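Disulfide isomerase (Salmonella enterica subsp. enterica serovar Typhimurium, PDB 3L9U) acts as a thiol-disulfide oxidoreductase that probably passes its own disulfide bond to other proteins, including the sulfotransferase AssT. Local coordinates at residues K42-T45 with G46-D50; A142-D146 with P147-E151; A191-V194 with R195-T199. All coordinates share one frame; numbering follows the deposited sequence. Where two conformers were deposited one is given.

Contacts 1 and 3 lie against each other in the thioredoxin-like part of the fold, whereas contact 2 is a surface junction on the opposite side of the chain's centre from contact 1, about 28 Å away between centres; from contact 3 it is about 32 Å. Helix 187-198 carries contact 3 up to A198 and also covers the valines of contact 1, where V48 CG1 comes within 4.1 Å of A191 CA. Contacts 1 and 2 each introduce a new helix with a proline in its first turn, but the first has a buried threonine and serine bonded to each other and the second relies on an aspartate N-cap near the surface. Contact 3 runs along one helix to its C-terminal end, apolar toward the sheet and charged along its outer side.

Contact 1. Residues K42-T45 with G46-D50; sequences KAVT and GPVSD
The peptide carbonyl of T45 is approached on both faces by S49: the backbone N lies on one side of its plane and OG on the other. Both are hydrogen-bonded to T45 O, at 3.0 Å from S49 N and 2.9 Å from S49 OG, each donor tilted by about thirty degrees from that plane. The serine hydroxyl is folded back beside its own backbone N (chi1 -63°), which brings it over the preceding turn, so one buried oxygen is gripped by two donors from a single residue. The puckered P47 ring sets CG and CD against the carbonyls of the preceding turn: CG is 3.5 Å from A43 O and CD is 3.4 Å from V44 O. Having no N-H, the proline cannot complete a helical bond to A43 O. Regular bonding is taken up one residue later by V48 N, which meets V44 O almost head-on at 3.0 Å. The two valines stand side by side and point the same way, with V44 CG1 3.8 Å from V48 CG2, and M190 of helix 187-198 touches both. T45 turns its hydroxyl elsewhere, bonding to Y171 OH and K28 NZ, while F58 and F92 pack on T45 and S49. This break between helices 35-43 and 45-52, with a proline soon after it, is consistent with the kinked active-site helix of thioredoxin-fold oxidoreductases, which starts here at the likely redox-active pair C34 and C37.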
loop_
_atom_site.group_PDB
_atom_site.type_symbol
_atom_site.label_atom_id
_atom_site.label_comp_id
_atom_site.label_asym_id
_atom_site.label_seq_id
_atom_site.Cartn_x
_atom_site.Cartn_y
_atom_site.Cartn_z
ATOM N N LYS A 42 5.961 9.500 -1.523
ATOM C CA LYS A 42 6.688 10.654 -0.997
ATOM C C LYS A 42 5.834 11.913 -0.925
ATOM O O LYS A 42 5.999 12.717 -0.013
ATOM C CB LYS A 42 7.949 10.947 -1.819
ATOM C CG LYS A 42 9.066 9.938 -1.591
ATOM C CD LYS A 42 10.371 10.390 -2.227
ATOM C CE LYS A 42 10.356 10.246 -3.746
ATOM N NZ LYS A 42 11.594 10.802 -4.379
ATOM N N ALA A 43 4.927 12.085 -1.883
ATOM C CA ALA A 43 4.306 13.394 -2.110
ATOM C C ALA A 43 2.776 13.448 -2.047
ATOM O O ALA A 43 2.209 14.470 -1.646
ATOM C CB ALA A 43 4.784 13.966 -3.435
ATOM N N VAL A 44 2.111 12.366 -2.451
ATOM C CA VAL A 44 0.673 12.412 -2.714
ATOM C C VAL A 44 -0.158 11.594 -1.719
ATOM O O VAL A 44 -1.202 12.056 -1.234
ATOM C CB VAL A 44 0.361 11.909 -4.152
ATOM C CG1 VAL A 44 -1.149 11.818 -4.393
ATOM C CG2 VAL A 44 1.043 12.801 -5.206
ATOM N N THR A 45 0.297 10.380 -1.420
ATOM C CA THR A 45 -0.502 9.457 -0.617
ATOM C C THR A 45 -0.862 10.010 0.760
ATOM O O THR A 45 -2.003 9.898 1.201
ATOM C CB THR A 45 0.204 8.097 -0.505
ATOM O OG1 THR A 45 0.389 7.583 -1.828
ATOM C CG2 THR A 45 -0.622 7.103 0.315
ATOM N N GLY A 46 0.109 10.613 1.433
ATOM C CA GLY A 46 -0.125 11.155 2.758
ATOM C C GLY A 46 -1.139 12.285 2.793
ATOM O O GLY A 46 -2.133 12.220 3.522
ATOM N N PRO A 47 -0.901 13.338 2.005
ATOM C CA PRO A 47 -1.843 14.459 2.036
ATOM C C PRO A 47 -3.245 14.076 1.579
ATOM O O PRO A 47 -4.219 14.575 2.153
ATOM C CB PRO A 47 -1.213 15.468 1.071
ATOM C CG PRO A 47 0.250 15.168 1.147
ATOM C CD PRO A 47 0.342 13.677 1.292
ATOM N N VAL A 48 -3.364 13.233 0.558
ATOM C CA VAL A 48 -4.694 12.794 0.139
ATOM C C VAL A 48 -5.380 11.986 1.246
ATOM O O VAL A 48 -6.549 12.239 1.589
ATOM C CB VAL A 48 -4.651 11.999 -1.188
ATOM C CG1 VAL A 48 -6.010 11.380 -1.486
ATOM C CG2 VAL A 48 -4.213 12.922 -2.341
ATOM N N SER A 49 -4.662 11.028 1.825
ATOM C CA SER A 49 -5.231 10.249 2.926
ATOM C C SER A 49 -5.677 11.122 4.102
ATOM O O SER A 49 -6.731 10.878 4.695
ATOM C CB SER A 49 -4.257 9.169 3.402
ATOM O OG SER A 49 -4.015 8.241 2.365
ATOM N N ASP A 50 -4.888 12.120 4.420
ATOM C CA ASP A 50 -5.267 13.016 5.485
ATOM C C ASP A 50 -6.554 13.745 5.193
ATOM O O ASP A 50 -7.375 13.892 6.028
ATOM C CB ASP A 50 -4.174 14.017 5.737
ATOM C CG ASP A 50 -2.972 13.413 6.397
ATOM O OD1 ASP A 50 -1.910 14.029 6.318
ATOM O OD2 ASP A 50 -3.052 12.341 7.022
#

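Contact 2. Residues A142-D146 with P147-E151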
loop_
_atom_site.group_PDB
_atom_site.type_symbol
_atom_site.label_atom_id
_atom_site.label_comp_id
_atom_site.label_asym_id
_atom_site.label_seq_id
_atom_site.Cartn_x
_atom_site.Cartn_y
_atom_site.Cartn_z
ATOM N N ALA A 142 8.054 -14.512 14.656
ATOM C CA ALA A 142 7.015 -14.825 15.632
ATOM C C ALA A 142 5.695 -14.113 15.336
ATOM O O ALA A 142 4.613 -14.689 15.508
ATOM C CB ALA A 142 7.494 -14.495 17.044
ATOM N N ALA A 143 5.777 -12.859 14.902
ATOM C CA ALA A 143 4.572 -12.083 14.604
ATOM C C ALA A 143 3.915 -12.547 13.305
ATOM O O ALA A 143 2.709 -12.404 13.123
ATOM C CB ALA A 143 4.894 -10.596 14.541
ATOM N N LEU A 144 4.719 -13.114 12.412
ATOM C CA LEU A 144 4.224 -13.576 11.123
ATOM C C LEU A 144 3.146 -14.638 11.331
ATOM O O LEU A 144 2.282 -14.836 10.475
ATOM C CB LEU A 144 5.373 -14.121 10.270
ATOM C CG LEU A 144 5.065 -14.510 8.824
ATOM C CD1 LEU A 144 4.405 -13.365 8.080
ATOM C CD2 LEU A 144 6.333 -14.956 8.103
ATOM N N LYS A 145 3.191 -15.295 12.489
ATOM C CA LYS A 145 2.290 -16.401 12.801
ATOM C C LYS A 145 0.893 -15.950 13.227
ATOM O O LYS A 145 -0.039 -16.757 13.281
ATOM C CB LYS A 145 2.894 -17.282 13.899
ATOM C CG LYS A 145 4.332 -17.695 13.645
ATOM C CD LYS A 145 4.752 -18.815 14.583
ATOM C CE LYS A 145 6.205 -19.194 14.364
ATOM N NZ LYS A 145 6.796 -19.786 15.596
ATOM N N ASP A 146 0.753 -14.672 13.549
ATOM C CA ASP A 146 -0.521 -14.072 13.992
ATOM C C ASP A 146 -1.594 -14.360 12.959
ATOM O O ASP A 146 -1.398 -14.038 11.795
ATOM C CB ASP A 146 -0.335 -12.546 14.139
ATOM C CG ASP A 146 -1.652 -11.778 14.375
ATOM O OD1 ASP A 146 -2.731 -12.390 14.538
ATOM O OD2 ASP A 146 -1.599 -10.527 14.396
ATOM N N PRO A 147 -2.731 -14.947 13.362
ATOM C CA PRO A 147 -3.746 -15.274 12.353
ATOM C C PRO A 147 -4.228 -14.061 11.567
ATOM O O PRO A 147 -4.571 -14.199 10.391
ATOM C CB PRO A 147 -4.903 -15.870 13.167
ATOM C CG PRO A 147 -4.532 -15.761 14.599
ATOM C CD PRO A 147 -3.081 -15.419 14.713
ATOM N N ALA A 148 -4.262 -12.889 12.194
ATOM C CA ALA A 148 -4.728 -11.702 11.484
ATOM C C ALA A 148 -3.721 -11.270 10.423
ATOM O O ALA A 148 -4.098 -10.749 9.375
ATOM C CB ALA A 148 -5.014 -10.565 12.451
ATOM N N VAL A 149 -2.438 -11.489 10.693
ATOM C CA VAL A 149 -1.399 -11.175 9.715
ATOM C C VAL A 149 -1.504 -12.118 8.522
ATOM O O VAL A 149 -1.385 -11.706 7.369
ATOM C CB VAL A 149 0.003 -11.294 10.338
ATOM C CG1 VAL A 149 1.084 -11.298 9.258
ATOM C CG2 VAL A 149 0.228 -10.171 11.340
ATOM N N GLN A 150 -1.732 -13.395 8.806
ATOM C CA GLN A 150 -1.900 -14.374 7.742
ATOM C C GLN A 150 -3.141 -14.047 6.913
ATOM O O GLN A 150 -3.151 -14.209 5.693
ATOM C CB GLN A 150 -1.941 -15.790 8.317
ATOM C CG GLN A 150 -0.591 -16.224 8.873
ATOM C CD GLN A 150 0.458 -16.346 7.783
ATOM O OE1 GLN A 150 0.214 -16.956 6.740
ATOM N NE2 GLN A 150 1.633 -15.766 8.015
ATOM N N GLU A 151 -4.202 -13.577 7.559
ATOM C CA GLU A 151 -5.387 -13.191 6.793
ATOM C C GLU A 151 -5.135 -11.939 5.945
ATOM O O GLU A 151 -5.633 -11.836 4.827
ATOM C CB GLU A 151 -6.611 -13.009 7.693
ATOM C CG GLU A 151 -7.893 -12.661 6.936
ATOM C CD GLU A 151 -8.242 -13.656 5.836
ATOM O OE1 GLU A 151 -7.832 -14.834 5.918
ATOM O OE2 GLU A 151 -8.942 -13.252 4.882
#
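V149 packs between D146 and L144 in the tight part of this junction, on the side turned to helix 70-86. Its CG2 rests 3.7 Å from D146 CB, and the two side chains cross at about a right angle. From the other segment L144 CD1 makes its apolar contact with V149 CG1 at 4.1 Å and lies beside Q150 NE2. The main-chain oxygen of D146 opens the helical bonding, taking a nearly straight bond from Q150 N at 3.1 Å and a weak one from V149 N.

The solvent side is made by K145, P147, A148 and the outer chain of Q150. Here D146 is the N-cap of helix 147-155. Its CG is anti to the backbone N (chi1 171°), which places the carboxylate beside its own carbonyl carbon, facing the start of the helix, and OD1 accepts the A148 N-H at 2.8 Å. The donor comes from well above the carboxylate plane, 64° out of it. Because D146 was modelled in two conformers, this capping geometry applies to one of them. The helix start, with its N-H groups directed at the cap, would be expected to favour a negative charge on D146. Q150 bends at its second torsion (-66°) and doubles back until NE2 reaches L144 O; although the residue is exposed, this bond is itself short, at 2.7 Å, and straight. The acceptor lies close to the plane of the glutamine amide, while the donor is tilted from the plane of the carbonyl.

A type I turn from A143 to D146 links helix 137-143 to helix 147-155, and the joint sits on helix 70-86: A143 packs on V79, L144 on E75, and V149 on A78 and A82.

Contact 3. Residues A191-V194 with R195-T199; sequences AELV and RELAT
R195, V194 and L193 carry most of this contact, successive residues that turn round the helix from the sheet to its outer side. R195 lays the root of its chain over the preceding carbonyls: CG is 3.1 Å from A191 O, the same oxygen that accepts R195 N at 3.0 Å. Further out, its CD lies 3.6 Å from E192 OE2, and the two side chains pass at a slant. E192 OE2 remains 4.3 Å from R195 NE and well out of the guanidinium plane, so the attraction is between charges alone, with no N-H aimed at the oxygen. At the far end of the arginine, NH1 makes a salt bridge with D54.

L193 meets L197 one turn on, with the two CD1 atoms 3.8 Å apart. L193 carries CG anti to its backbone N (chi1 172°), whereas in L197 that carbon sits beside the N (chi1 -66°), and these different settings bring the two branches together. L197 CG also presses to 3.2 Å from L193 O, alongside the backbone bond that L197 N makes to that oxygen.

V194 contributes chiefly main chain, its oxygen accepting A198 N at 2.9 Å, while its methyl groups pack on V52, V173 and I179. L193 and L197 reach I179 as well. The apolar side of helix 187-198 is thus laid on strands 170-173 and 177-179 that precede it, the closing beta-beta-alpha unit of the thioredoxin fold.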
loop_
_atom_site.group_PDB
_atom_site.type_symbol
_atom_site.label_atom_id
_atom_site.label_comp_id
_atom_site.label_asym_id
_atom_site.label_seq_id
_atom_site.Cartn_x
_atom_site.Cartn_y
_atom_site.Cartn_z
ATOM N N ALA A 191 -8.324 14.121 -3.691
ATOM C CA ALA A 191 -9.042 13.995 -2.429
ATOM C C ALA A 191 -10.550 14.110 -2.643
ATOM O O ALA A 191 -11.328 13.335 -2.072
ATOM C CB ALA A 191 -8.553 15.030 -1.412
ATOM N N GLU A 192 -10.973 15.064 -3.470
ATOM C CA GLU A 192 -12.402 15.196 -3.767
ATOM C C GLU A 192 -12.932 14.012 -4.574
ATOM O O GLU A 192 -14.070 13.586 -4.387
ATOM C CB GLU A 192 -12.690 16.524 -4.468
ATOM C CG GLU A 192 -12.537 17.705 -3.546
ATOM C CD GLU A 192 -13.404 17.592 -2.302
ATOM O OE1 GLU A 192 -14.588 17.198 -2.429
ATOM O OE2 GLU A 192 -12.897 17.900 -1.197
ATOM N N LEU A 193 -12.104 13.478 -5.465
ATOM C CA LEU A 193 -12.463 12.273 -6.210
ATOM C C LEU A 193 -12.724 11.115 -5.247
ATOM O O LEU A 193 -13.742 10.418 -5.344
ATOM C CB LEU A 193 -11.356 11.917 -7.203
ATOM C CG LEU A 193 -11.486 10.580 -7.934
ATOM C CD1 LEU A 193 -12.833 10.455 -8.666
ATOM C CD2 LEU A 193 -10.311 10.398 -8.886
ATOM N N VAL A 194 -11.800 10.905 -4.317
ATOM C CA VAL A 194 -11.995 9.873 -3.298
ATOM C C VAL A 194 -13.284 10.101 -2.494
ATOM O O VAL A 194 -14.039 9.158 -2.260
ATOM C CB VAL A 194 -10.774 9.762 -2.350
ATOM C CG1 VAL A 194 -11.086 8.858 -1.144
ATOM C CG2 VAL A 194 -9.546 9.265 -3.140
ATOM N N ARG A 195 -13.542 11.343 -2.077
ATOM C CA ARG A 195 -14.743 11.629 -1.288
ATOM C C ARG A 195 -16.011 11.356 -2.088
ATOM O O ARG A 195 -16.989 10.822 -1.564
ATOM C CB ARG A 195 -14.734 13.071 -0.779
ATOM C CG ARG A 195 -13.527 13.406 0.079
ATOM C CD ARG A 195 -13.551 14.854 0.541
ATOM N NE ARG A 195 -14.590 15.067 1.536
ATOM C CZ ARG A 195 -14.438 14.847 2.838
ATOM N NH1 ARG A 195 -13.278 14.411 3.318
ATOM N NH2 ARG A 195 -15.453 15.067 3.663
ATOM N N GLU A 196 -15.991 11.721 -3.363
ATOM C CA GLU A 196 -17.123 11.467 -4.251
ATOM C C GLU A 196 -17.379 9.965 -4.403
ATOM O O GLU A 196 -18.524 9.500 -4.335
ATOM C CB GLU A 196 -16.840 12.100 -5.616
ATOM C CG GLU A 196 -17.938 11.932 -6.653
ATOM C CD GLU A 196 -17.795 12.930 -7.792
ATOM O OE1 GLU A 196 -17.773 14.150 -7.513
ATOM O OE2 GLU A 196 -17.702 12.500 -8.964
ATOM N N LEU A 197 -16.313 9.200 -4.604
ATOM C CA LEU A 197 -16.450 7.760 -4.787
ATOM C C LEU A 197 -16.901 7.083 -3.499
ATOM O O LEU A 197 -17.664 6.112 -3.526
ATOM C CB LEU A 197 -15.122 7.159 -5.250
ATOM C CG LEU A 197 -14.667 7.611 -6.641
ATOM C CD1 LEU A 197 -13.286 7.065 -6.975
ATOM C CD2 LEU A 197 -15.697 7.204 -7.702
ATOM N N ALA A 198 -16.442 7.613 -2.369
ATOM C CA ALA A 198 -16.663 6.976 -1.075
ATOM C C ALA A 198 -18.117 7.055 -0.653
ATOM O O ALA A 198 -18.592 6.228 0.128
ATOM C CB ALA A 198 -15.778 7.615 -0.013
ATOM N N THR A 199 -18.820 8.054 -1.177
ATOM C CA THR A 199 -20.198 8.316 -0.778
ATOM C C THR A 199 -21.205 7.909 -1.849
ATOM O O THR A 199 -22.379 8.275 -1.771
ATOM C CB THR A 199 -20.409 9.797 -0.402
ATOM O OG1 THR A 199 -19.998 10.636 -1.488
ATOM C CG2 THR A 199 -19.590 10.151 0.825
#